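Local coordinates for CmeC (Campylobacter jejuni, PDB 4MT4), which probably serves as the outer membrane channel of a drug efflux system, letting exported compounds leave the cell, at residues Ser90-Thr96 with Val108-Phe114; Leu176-Tyr180 with Met214-Tyr218; Tyr393-Tyr397 with Ala417-Trp421. All blocks are in the same frame, centred on the assembly; numbering follows the deposited sequence.

Interaction 1 (Ser90-Thr96 with Val108-Phe114); sequences SGSRAKT and VSYGNDF. With C8E ((hydroxyethyloxy)tri(ethyloxy)octane), chain N; C8E ((hydroxyethyloxy)tri(ethyloxy)octane), chain H.
Ser92 and Asp113 exchange two backbone hydrogen bonds, and the same reciprocal pairing recurs at Ala94 with Gly111 and at Thr96 with Ser109. The shortest of the six joins Thr96 N to Ser109 O at 2.7 Å. Between these hydrogen-bonded pairs lie the non-hydrogen-bonded ones, Gly91 with Phe114, Arg93 with Asn112 and Lys95 with Tyr110, in a regular antiparallel hairpin of the outer membrane factor β-barrel.

One side-chain bond is added: Arg93 NH1 donates to Asn112 OD1 (3.0 Å, 160° at the hydrogen). The oxygen lies in the guanidinium plane, yet the donor stands 37° out of the amide's carbonyl plane. Arg93 reaches it with a chain that stays extended as far as NE. Asn112 ND2 meanwhile donates to O21 of a detergent molecule, 3.1 Å away, so its amide is held at both ends. A water links Ser90 OG to Asp113 O.

Packing continues on the Arg93 face. Arg93 NH2 comes within 3.4 Å of Tyr110 CB, the guanidinium and ring planes only 13° apart. Lys95 runs alongside Tyr110, with Lys95 CD 3.4 Å from Tyr110 OH, while Phe114 CD1 lies 3.7 Å from Gly91 CA. A second subunit extends the sheet beyond Ser90-Lys95.

The chemistry differs by face: Ser92, Ala94, Thr96, Ser109 and Asp113 make a surface of small, mostly polar side chains, consistent with the barrel lumen, whereas aromatic and long basic side chains meet detergent, consistent with the membrane-facing side.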
loop_
_atom_site.group_PDB
_atom_site.type_symbol
_atom_site.label_atom_id
_atom_site.label_comp_id
_atom_site.label_asym_id
_atom_site.label_seq_id
_atom_site.Cartn_x
_atom_site.Cartn_y
_atom_site.Cartn_z
ATOM N N SER B 90 -11.717 41.810 -29.156
ATOM C CA SER B 90 -11.018 42.629 -28.175
ATOM C C SER B 90 -11.214 44.120 -28.419
ATOM O O SER B 90 -11.496 44.552 -29.535
ATOM C CB SER B 90 -9.525 42.300 -28.178
ATOM O OG SER B 90 -8.971 42.456 -29.472
ATOM N N GLY B 91 -11.063 44.897 -27.353
ATOM C CA GLY B 91 -11.148 46.342 -27.424
ATOM C C GLY B 91 -10.228 46.958 -26.390
ATOM O O GLY B 91 -10.188 46.513 -25.246
ATOM N N SER B 92 -9.479 47.977 -26.795
ATOM C CA SER B 92 -8.529 48.614 -25.894
ATOM C C SER B 92 -8.335 50.093 -26.207
ATOM O O SER B 92 -8.398 50.512 -27.361
ATOM C CB SER B 92 -7.180 47.894 -25.950
ATOM O OG SER B 92 -6.646 47.905 -27.261
ATOM N N ARG B 93 -8.105 50.877 -25.161
ATOM C CA ARG B 93 -7.820 52.299 -25.299
ATOM C C ARG B 93 -6.495 52.606 -24.619
ATOM O O ARG B 93 -6.192 52.038 -23.572
ATOM C CB ARG B 93 -8.947 53.138 -24.697
ATOM C CG ARG B 93 -8.689 54.635 -24.711
ATOM C CD ARG B 93 -9.979 55.416 -24.535
ATOM N NE ARG B 93 -9.754 56.858 -24.554
ATOM C CZ ARG B 93 -9.647 57.584 -25.661
ATOM N NH1 ARG B 93 -9.734 57.004 -26.851
ATOM N NH2 ARG B 93 -9.445 58.892 -25.580
ATOM N N ALA B 94 -5.702 53.491 -25.211
ATOM C CA ALA B 94 -4.378 53.785 -24.673
ATOM C C ALA B 94 -3.991 55.251 -24.811
ATOM O O ALA B 94 -4.210 55.872 -25.851
ATOM C CB ALA B 94 -3.334 52.910 -25.349
ATOM N N LYS B 95 -3.414 55.798 -23.747
ATOM C CA LYS B 95 -2.782 57.107 -23.811
ATOM C C LYS B 95 -1.295 56.922 -24.065
ATOM O O LYS B 95 -0.524 56.673 -23.139
ATOM C CB LYS B 95 -3.006 57.903 -22.525
ATOM C CG LYS B 95 -2.331 59.269 -22.535
ATOM C CD LYS B 95 -2.578 60.054 -21.254
ATOM C CE LYS B 95 -1.604 59.666 -20.154
ATOM N NZ LYS B 95 -1.813 60.489 -18.928
ATOM N N THR B 96 -0.897 57.026 -25.327
ATOM C CA THR B 96 0.501 56.868 -25.691
ATOM C C THR B 96 1.275 58.133 -25.342
ATOM O O THR B 96 0.904 59.233 -25.749
ATOM C CB THR B 96 0.659 56.545 -27.186
ATOM O OG1 THR B 96 0.016 55.295 -27.471
ATOM C CG2 THR B 96 2.128 56.447 -27.559
ATOM N N VAL B 108 0.638 64.157 -26.838
ATOM C CA VAL B 108 -0.029 63.029 -26.204
ATOM C C VAL B 108 -1.029 62.413 -27.180
ATOM O O VAL B 108 -1.805 63.127 -27.814
ATOM C CB VAL B 108 -0.749 63.455 -24.909
ATOM C CG1 VAL B 108 -1.480 62.280 -24.293
ATOM C CG2 VAL B 108 0.245 64.044 -23.921
ATOM N N SER B 109 -1.002 61.089 -27.308
ATOM C CA SER B 109 -1.845 60.408 -28.285
ATOM C C SER B 109 -2.825 59.428 -27.646
ATOM O O SER B 109 -2.424 58.413 -27.079
ATOM C CB SER B 109 -0.976 59.672 -29.308
ATOM O OG SER B 109 -1.772 59.026 -30.285
ATOM N N TYR B 110 -4.114 59.740 -27.748
ATOM C CA TYR B 110 -5.165 58.825 -27.319
ATOM C C TYR B 110 -5.683 58.059 -28.530
ATOM O O TYR B 110 -5.940 58.651 -29.576
ATOM C CB TYR B 110 -6.310 59.579 -26.635
ATOM C CG TYR B 110 -5.891 60.382 -25.424
ATOM C CD1 TYR B 110 -5.425 61.683 -25.557
ATOM C CD2 TYR B 110 -5.967 59.841 -24.146
ATOM C CE1 TYR B 110 -5.041 62.422 -24.454
ATOM C CE2 TYR B 110 -5.587 60.572 -23.038
ATOM C CZ TYR B 110 -5.125 61.863 -23.197
ATOM O OH TYR B 110 -4.743 62.596 -22.097
ATOM N N GLY B 111 -5.827 56.745 -28.394
ATOM C CA GLY B 111 -6.271 55.919 -29.502
ATOM C C GLY B 111 -6.918 54.611 -29.086
ATOM O O GLY B 111 -6.710 54.126 -27.974
ATOM N N ASN B 112 -7.707 54.039 -29.989
ATOM C CA ASN B 112 -8.394 52.784 -29.717
ATOM C C ASN B 112 -7.995 51.691 -30.696
ATOM O O ASN B 112 -7.381 51.963 -31.727
ATOM C CB ASN B 112 -9.909 52.985 -29.759
ATOM C CG ASN B 112 -10.395 53.964 -28.715
ATOM O OD1 ASN B 112 -9.809 54.083 -27.642
ATOM N ND2 ASN B 112 -11.471 54.675 -29.026
ATOM N N ASP B 113 -8.352 50.456 -30.363
ATOM C CA ASP B 113 -8.088 49.313 -31.228
ATOM C C ASP B 113 -9.101 48.203 -30.972
ATOM O O ASP B 113 -9.148 47.627 -29.886
ATOM C CB ASP B 113 -6.666 48.789 -31.016
ATOM C CG ASP B 113 -6.256 47.773 -32.064
ATOM O OD1 ASP B 113 -6.725 47.881 -33.219
ATOM O OD2 ASP B 113 -5.464 46.866 -31.735
ATOM N N PHE B 114 -9.916 47.910 -31.978
ATOM C CA PHE B 114 -10.924 46.865 -31.859
ATOM C C PHE B 114 -10.641 45.731 -32.839
ATOM O O PHE B 114 -10.392 45.970 -34.018
ATOM C CB PHE B 114 -12.321 47.439 -32.096
ATOM C CG PHE B 114 -12.708 48.516 -31.121
ATOM C CD1 PHE B 114 -13.233 48.192 -29.880
ATOM C CD2 PHE B 114 -12.545 49.852 -31.446
ATOM C CE1 PHE B 114 -13.588 49.180 -28.981
ATOM C CE2 PHE B 114 -12.897 50.846 -30.553
ATOM C CZ PHE B 114 -13.420 50.509 -29.319
HETATM C C1 C8E N . -15.832 45.261 -14.888
HETATM C C2 C8E N . -16.161 45.344 -16.340
HETATM C C3 C8E N . -15.538 46.450 -17.124
HETATM C C4 C8E N . -15.614 46.376 -18.610
HETATM C C5 C8E N . -14.556 47.089 -19.381
HETATM C C6 C8E N . -14.081 46.451 -20.641
HETATM C C7 C8E N . -12.737 46.850 -21.148
HETATM C C8 C8E N . -12.646 47.342 -22.551
HETATM O O9 C8E N . -12.285 48.657 -22.743
HETATM C C10 C8E N . -11.843 49.055 -23.986
HETATM C C11 C8E N . -11.777 50.517 -24.259
HETATM O O12 C8E N . -12.970 51.184 -24.421
HETATM C C13 C8E N . -13.122 52.042 -25.486
HETATM C C14 C8E N . -14.084 53.168 -25.328
HETATM O O15 C8E N . -14.353 53.927 -26.445
HETATM C C16 C8E N . -14.875 53.309 -27.561
HETATM C C17 C8E N . -15.084 54.146 -28.775
HETATM O O18 C8E N . -15.110 53.507 -29.995
HETATM C C19 C8E N . -14.955 54.251 -31.141
HETATM C C20 C8E N . -13.944 55.348 -31.122
HETATM O O21 C8E N . -12.754 55.155 -31.795
HETATM C C1 C8E H . -4.899 51.851 -9.632
HETATM C C2 C8E H . -5.144 53.270 -10.024
HETATM C C3 C8E H . -5.674 53.532 -11.391
HETATM C C4 C8E H . -5.784 54.953 -11.825
HETATM C C5 C8E H . -6.531 55.229 -13.083
HETATM C C6 C8E H . -6.266 56.527 -13.766
HETATM C C7 C8E H . -7.136 56.867 -14.924
HETATM C C8 C8E H . -6.735 58.023 -15.774
HETATM O O9 C8E H . -7.757 58.763 -16.325
HETATM C C10 C8E H . -7.561 59.390 -17.535
HETATM C C11 C8E H . -8.630 60.310 -18.012
HETATM O O12 C8E H . -8.398 61.020 -19.168
HETATM C C13 C8E H . -7.115 61.395 -19.506
HETATM C C14 C8E H . -6.783 62.850 -19.520
HETATM O O15 C8E H . -6.477 63.453 -18.319
HETATM C C16 C8E H . -6.140 64.789 -18.303
HETATM C C17 C8E H . -5.101 65.238 -19.272
HETATM O O18 C8E H . -3.874 65.621 -18.771
HETATM C C19 C8E H . -3.362 64.999 -17.652
HETATM C C20 C8E H . -2.546 63.765 -17.841
HETATM O O21 C8E H . -1.925 63.232 -16.729
HETATM O O HOH W 1 -8.172 45.260 -29.251
#

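Interaction 2 (Leu176-Tyr180 with Met214-Tyr218); sequences LKEAY and MALQY
Tyr218 lays its ring against the turn that begins at Leu176, one face receiving both the Leu176 carbonyl oxygen and Lys177 CA. The latter is a CH-pi contact over the face, with Lys177 CA 3.8 Å from the Tyr218 ring centroid. With CG anti to the backbone N (chi1 -173°), the phenol swings across to the neighbouring helix. Lys177 runs beside it in the same direction, its CG 3.2 Å from Tyr218 OH.

Tyr180 crosses Tyr218 at roughly a right angle, though the ring planes differ by only 33°. Their approach is oblique, Tyr180 CG lying 3.9 Å from Tyr218 CD2. Further along its ring, Tyr180 CE1 touches Ala215 CB at 3.6 Å.

Leu176 lies across Gln217, placing CD2 3.7 Å from Gln217 CB, while the Gln217 amide oxygen bonds back to Ser213. Met214 bends at its second torsion, bringing SD to 4.2 Å from Ala179 CB. Leu422 of helix 411-445 covers Leu176 and Ala179.

No hydrogen bond joins the two segments, which pack at 8.9 Å between axes and 161° between directions. Such antiparallel coiled-coil packing is the hallmark of the α-helical tunnel in outer membrane factors.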
loop_
_atom_site.group_PDB
_atom_site.type_symbol
_atom_site.label_atom_id
_atom_site.label_comp_id
_atom_site.label_asym_id
_atom_site.label_seq_id
_atom_site.Cartn_x
_atom_site.Cartn_y
_atom_site.Cartn_z
ATOM N N LEU B 176 -19.247 -28.355 15.162
ATOM C CA LEU B 176 -19.002 -27.937 16.535
ATOM C C LEU B 176 -20.312 -27.685 17.280
ATOM O O LEU B 176 -20.331 -27.616 18.508
ATOM C CB LEU B 176 -18.117 -26.689 16.561
ATOM C CG LEU B 176 -16.613 -26.970 16.503
ATOM C CD1 LEU B 176 -15.842 -25.766 15.997
ATOM C CD2 LEU B 176 -16.118 -27.371 17.879
ATOM N N LYS B 177 -21.404 -27.551 16.533
ATOM C CA LYS B 177 -22.724 -27.432 17.140
ATOM C C LYS B 177 -23.121 -28.759 17.773
ATOM O O LYS B 177 -23.469 -28.816 18.954
ATOM C CB LYS B 177 -23.774 -27.009 16.111
ATOM C CG LYS B 177 -25.190 -26.956 16.665
ATOM C CD LYS B 177 -26.204 -26.553 15.607
ATOM C CE LYS B 177 -27.614 -26.520 16.180
ATOM N NZ LYS B 177 -28.634 -26.146 15.160
ATOM N N GLU B 178 -23.059 -29.823 16.977
ATOM C CA GLU B 178 -23.360 -31.170 17.450
ATOM C C GLU B 178 -22.402 -31.602 18.550
ATOM O O GLU B 178 -22.807 -32.235 19.525
ATOM C CB GLU B 178 -23.303 -32.166 16.290
ATOM C CG GLU B 178 -23.023 -33.611 16.701
ATOM C CD GLU B 178 -24.118 -34.209 17.563
ATOM O OE1 GLU B 178 -25.246 -33.669 17.573
ATOM O OE2 GLU B 178 -23.845 -35.227 18.232
ATOM N N ALA B 179 -21.129 -31.261 18.377
ATOM C CA ALA B 179 -20.108 -31.567 19.368
ATOM C C ALA B 179 -20.436 -30.900 20.697
ATOM O O ALA B 179 -20.116 -31.423 21.762
ATOM C CB ALA B 179 -18.740 -31.129 18.876
ATOM N N TYR B 180 -21.084 -29.743 20.624
ATOM C CA TYR B 180 -21.501 -29.018 21.817
ATOM C C TYR B 180 -22.753 -29.634 22.435
ATOM O O TYR B 180 -22.860 -29.740 23.656
ATOM C CB TYR B 180 -21.753 -27.547 21.487
ATOM C CG TYR B 180 -22.519 -26.806 22.560
ATOM C CD1 TYR B 180 -21.897 -26.415 23.739
ATOM C CD2 TYR B 180 -23.862 -26.494 22.393
ATOM C CE1 TYR B 180 -22.593 -25.738 24.722
ATOM C CE2 TYR B 180 -24.565 -25.818 23.371
ATOM C CZ TYR B 180 -23.926 -25.442 24.533
ATOM O OH TYR B 180 -24.624 -24.766 25.508
ATOM N N MET B 214 -16.028 -27.057 24.669
ATOM C CA MET B 214 -16.809 -27.192 23.446
ATOM C C MET B 214 -17.607 -25.924 23.157
ATOM O O MET B 214 -17.682 -25.478 22.015
ATOM C CB MET B 214 -17.752 -28.393 23.535
ATOM C CG MET B 214 -17.050 -29.743 23.473
ATOM S SD MET B 214 -16.131 -29.994 21.941
ATOM C CE MET B 214 -15.543 -31.665 22.170
ATOM N N ALA B 215 -18.195 -25.346 24.199
ATOM C CA ALA B 215 -18.972 -24.116 24.061
ATOM C C ALA B 215 -18.087 -22.965 23.596
ATOM O O ALA B 215 -18.520 -22.101 22.835
ATOM C CB ALA B 215 -19.650 -23.763 25.377
ATOM N N LEU B 216 -16.842 -22.969 24.056
ATOM C CA LEU B 216 -15.867 -21.961 23.661
ATOM C C LEU B 216 -15.455 -22.143 22.205
ATOM O O LEU B 216 -15.386 -21.181 21.442
ATOM C CB LEU B 216 -14.638 -22.023 24.570
ATOM C CG LEU B 216 -13.510 -21.034 24.273
ATOM C CD1 LEU B 216 -14.022 -19.604 24.331
ATOM C CD2 LEU B 216 -12.355 -21.237 25.240
ATOM N N GLN B 217 -15.186 -23.389 21.825
ATOM C CA GLN B 217 -14.816 -23.719 20.453
ATOM C C GLN B 217 -15.970 -23.443 19.497
ATOM O O GLN B 217 -15.762 -23.016 18.364
ATOM C CB GLN B 217 -14.391 -25.184 20.345
ATOM C CG GLN B 217 -13.130 -25.525 21.118
ATOM C CD GLN B 217 -12.884 -27.018 21.202
ATOM O OE1 GLN B 217 -12.740 -27.574 22.292
ATOM N NE2 GLN B 217 -12.835 -27.676 20.050
ATOM N N TYR B 218 -17.186 -23.689 19.970
ATOM C CA TYR B 218 -18.391 -23.469 19.180
ATOM C C TYR B 218 -18.533 -21.996 18.791
ATOM O O TYR B 218 -18.703 -21.674 17.614
ATOM C CB TYR B 218 -19.624 -23.940 19.960
ATOM C CG TYR B 218 -20.928 -23.912 19.185
ATOM C CD1 TYR B 218 -20.942 -23.832 17.797
ATOM C CD2 TYR B 218 -22.146 -23.962 19.849
ATOM C CE1 TYR B 218 -22.133 -23.802 17.096
ATOM C CE2 TYR B 218 -23.340 -23.932 19.159
ATOM C CZ TYR B 218 -23.330 -23.854 17.782
ATOM O OH TYR B 218 -24.519 -23.823 17.092
#

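Interaction 3 (Tyr393-Tyr397 with Ala417-Trp421); sequences YKRIY and ARQNW
A water molecule donates to both Tyr393 O and Ala417 O, at 2.7 and 2.6 Å, and so bridges two backbone carbonyls of facing helices. Both oxygens also accept their own helical bonds, from Tyr397 N and Trp421 N, so each is gripped twice. The helices belong to the antiparallel coiled-coil tunnel of the outer membrane factor fold, with axes 8.5 Å apart and directions differing by 155°.

On one flank of this bridge, two residues of the partner helix approach the Trp421 indole from the same side. A first torsion of 177° turns the indole away from its own backbone N and over to them. Lys394, fully extended, runs alongside it, and Lys394 CB sits over the five-membered ring in a CH-pi contact, 3.8 Å from that ring's centroid. Tyr397 meets the CE3/CZ3 end of the six-membered ring, near parallel at 27° but slid so far that the two barely overlap. The indole NE1 has a weak hydrogen bond to Glu390.

Tyr397 also lies beside Arg418, whose aliphatic part packs on the phenol, CB of Arg418 being 3.7 Å from CE1 of Tyr397. The arginine's NH2 is directed elsewhere, to the carbonyl of Ala179. Ile396 and Tyr393 pack on Ala205 and Ala209 of the third subunit, carrying the helix bundle across the interface. Asn420 O lies over one face of the Tyr393 ring, the two side chains crossing at a slant, with Tyr393 CD1 3.6 Å from Asn420 CB.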
loop_
_atom_site.group_PDB
_atom_site.type_symbol
_atom_site.label_atom_id
_atom_site.label_comp_id
_atom_site.label_asym_id
_atom_site.label_seq_id
_atom_site.Cartn_x
_atom_site.Cartn_y
_atom_site.Cartn_z
ATOM N N TYR B 393 -10.703 -42.178 12.905
ATOM C CA TYR B 393 -10.978 -41.575 14.207
ATOM C C TYR B 393 -12.451 -41.676 14.581
ATOM O O TYR B 393 -12.803 -41.642 15.760
ATOM C CB TYR B 393 -10.537 -40.108 14.230
ATOM C CG TYR B 393 -9.059 -39.916 14.491
ATOM C CD1 TYR B 393 -8.520 -40.163 15.749
ATOM C CD2 TYR B 393 -8.206 -39.483 13.486
ATOM C CE1 TYR B 393 -7.171 -39.990 15.994
ATOM C CE2 TYR B 393 -6.855 -39.306 13.722
ATOM C CZ TYR B 393 -6.344 -39.562 14.976
ATOM O OH TYR B 393 -5.000 -39.387 15.216
ATOM N N LYS B 394 -13.314 -41.799 13.579
ATOM C CA LYS B 394 -14.741 -41.957 13.830
ATOM C C LYS B 394 -15.050 -43.371 14.317
ATOM O O LYS B 394 -15.826 -43.555 15.254
ATOM C CB LYS B 394 -15.556 -41.648 12.575
ATOM C CG LYS B 394 -17.060 -41.736 12.786
ATOM C CD LYS B 394 -17.824 -41.585 11.482
ATOM C CE LYS B 394 -19.318 -41.746 11.709
ATOM N NZ LYS B 394 -20.088 -41.715 10.436
ATOM N N ARG B 395 -14.441 -44.363 13.675
ATOM C CA ARG B 395 -14.610 -45.753 14.083
ATOM C C ARG B 395 -14.043 -45.968 15.480
ATOM O O ARG B 395 -14.603 -46.714 16.279
ATOM C CB ARG B 395 -13.936 -46.699 13.087
ATOM C CG ARG B 395 -14.086 -48.177 13.430
ATOM C CD ARG B 395 -15.550 -48.576 13.522
ATOM N NE ARG B 395 -15.722 -49.981 13.881
ATOM C CZ ARG B 395 -16.571 -50.418 14.808
ATOM N NH1 ARG B 395 -17.329 -49.558 15.477
ATOM N NH2 ARG B 395 -16.662 -51.715 15.068
ATOM N N ILE B 396 -12.922 -45.310 15.761
ATOM C CA ILE B 396 -12.319 -45.337 17.088
ATOM C C ILE B 396 -13.292 -44.788 18.129
ATOM O O ILE B 396 -13.444 -45.354 19.211
ATOM C CB ILE B 396 -11.008 -44.525 17.130
ATOM C CG1 ILE B 396 -9.926 -45.211 16.293
ATOM C CG2 ILE B 396 -10.531 -44.352 18.565
ATOM C CD1 ILE B 396 -8.651 -44.407 16.162
ATOM N N TYR B 397 -13.954 -43.688 17.783
ATOM C CA TYR B 397 -14.942 -43.079 18.667
ATOM C C TYR B 397 -16.142 -43.992 18.891
ATOM O O TYR B 397 -16.644 -44.105 20.009
ATOM C CB TYR B 397 -15.420 -41.740 18.105
ATOM C CG TYR B 397 -16.695 -41.251 18.757
ATOM C CD1 TYR B 397 -16.681 -40.723 20.042
ATOM C CD2 TYR B 397 -17.915 -41.327 18.093
ATOM C CE1 TYR B 397 -17.842 -40.283 20.646
ATOM C CE2 TYR B 397 -19.081 -40.890 18.690
ATOM C CZ TYR B 397 -19.040 -40.368 19.967
ATOM O OH TYR B 397 -20.199 -39.929 20.565
ATOM N N ALA B 417 -11.120 -39.420 22.733
ATOM C CA ALA B 417 -11.410 -40.077 21.463
ATOM C C ALA B 417 -12.434 -39.279 20.663
ATOM O O ALA B 417 -12.360 -39.203 19.436
ATOM C CB ALA B 417 -11.908 -41.495 21.702
ATOM N N ARG B 418 -13.381 -38.685 21.379
ATOM C CA ARG B 418 -14.416 -37.856 20.779
ATOM C C ARG B 418 -13.843 -36.539 20.253
ATOM O O ARG B 418 -14.231 -36.062 19.186
ATOM C CB ARG B 418 -15.517 -37.586 21.805
ATOM C CG ARG B 418 -16.565 -36.573 21.390
ATOM C CD ARG B 418 -17.513 -36.299 22.549
ATOM N NE ARG B 418 -18.289 -35.079 22.357
ATOM C CZ ARG B 418 -19.526 -35.053 21.875
ATOM N NH1 ARG B 418 -20.129 -36.184 21.535
ATOM N NH2 ARG B 418 -20.160 -33.897 21.735
ATOM N N GLN B 419 -12.911 -35.961 21.005
ATOM C CA GLN B 419 -12.246 -34.726 20.601
ATOM C C GLN B 419 -11.388 -34.959 19.362
ATOM O O GLN B 419 -11.275 -34.091 18.497
ATOM C CB GLN B 419 -11.382 -34.181 21.740
ATOM C CG GLN B 419 -10.659 -32.882 21.419
ATOM C CD GLN B 419 -11.589 -31.684 21.417
ATOM O OE1 GLN B 419 -12.039 -31.232 20.364
ATOM N NE2 GLN B 419 -11.879 -31.161 22.602
ATOM N N ASN B 420 -10.788 -36.143 19.286
ATOM C CA ASN B 420 -9.946 -36.513 18.154
ATOM C C ASN B 420 -10.742 -36.628 16.859
ATOM O O ASN B 420 -10.272 -36.219 15.798
ATOM C CB ASN B 420 -9.217 -37.827 18.440
ATOM C CG ASN B 420 -8.132 -37.676 19.487
ATOM O OD1 ASN B 420 -7.643 -36.574 19.737
ATOM N ND2 ASN B 420 -7.746 -38.787 20.102
ATOM N N TRP B 421 -11.945 -37.192 16.950
ATOM C CA TRP B 421 -12.835 -37.285 15.798
ATOM C C TRP B 421 -13.227 -35.891 15.322
ATOM O O TRP B 421 -13.226 -35.611 14.122
ATOM C CB TRP B 421 -14.085 -38.098 16.138
ATOM C CG TRP B 421 -15.080 -38.176 15.012
ATOM C CD1 TRP B 421 -14.812 -38.135 13.674
ATOM C CD2 TRP B 421 -16.505 -38.296 15.130
ATOM N NE1 TRP B 421 -15.978 -38.226 12.953
ATOM C CE2 TRP B 421 -17.032 -38.326 13.823
ATOM C CE3 TRP B 421 -17.386 -38.382 16.213
ATOM C CZ2 TRP B 421 -18.397 -38.439 13.571
ATOM C CZ3 TRP B 421 -18.742 -38.495 15.960
ATOM C CH2 TRP B 421 -19.233 -38.523 14.650
HETATM O O HOH W 2 -11.266 -40.942 17.851
#

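How the interactions relate
Interactions 2 and 3 are neighbours in the helical tunnel, their centres 15 Å apart, and they meet directly. Arg418 NH2 lies 2.5 Å from Ala179 O, a probable hydrogen bond, and Gln419 packs on Met214 and Gln217. Two antiparallel helix pairs, one from each half of the chain, are thus joined within a single subunit. Interaction 1 lies far off in the β-barrel, its centre 94 Å from that of interaction 2 and 104 Å from that of interaction 3, on the other side of the chain's centre. Strand 109-124 of interaction 1 is followed in the chain by helix 129-195 of interaction 2. All three contacts reach neighbouring subunits, so barrel and tunnel are both shared by the trimer.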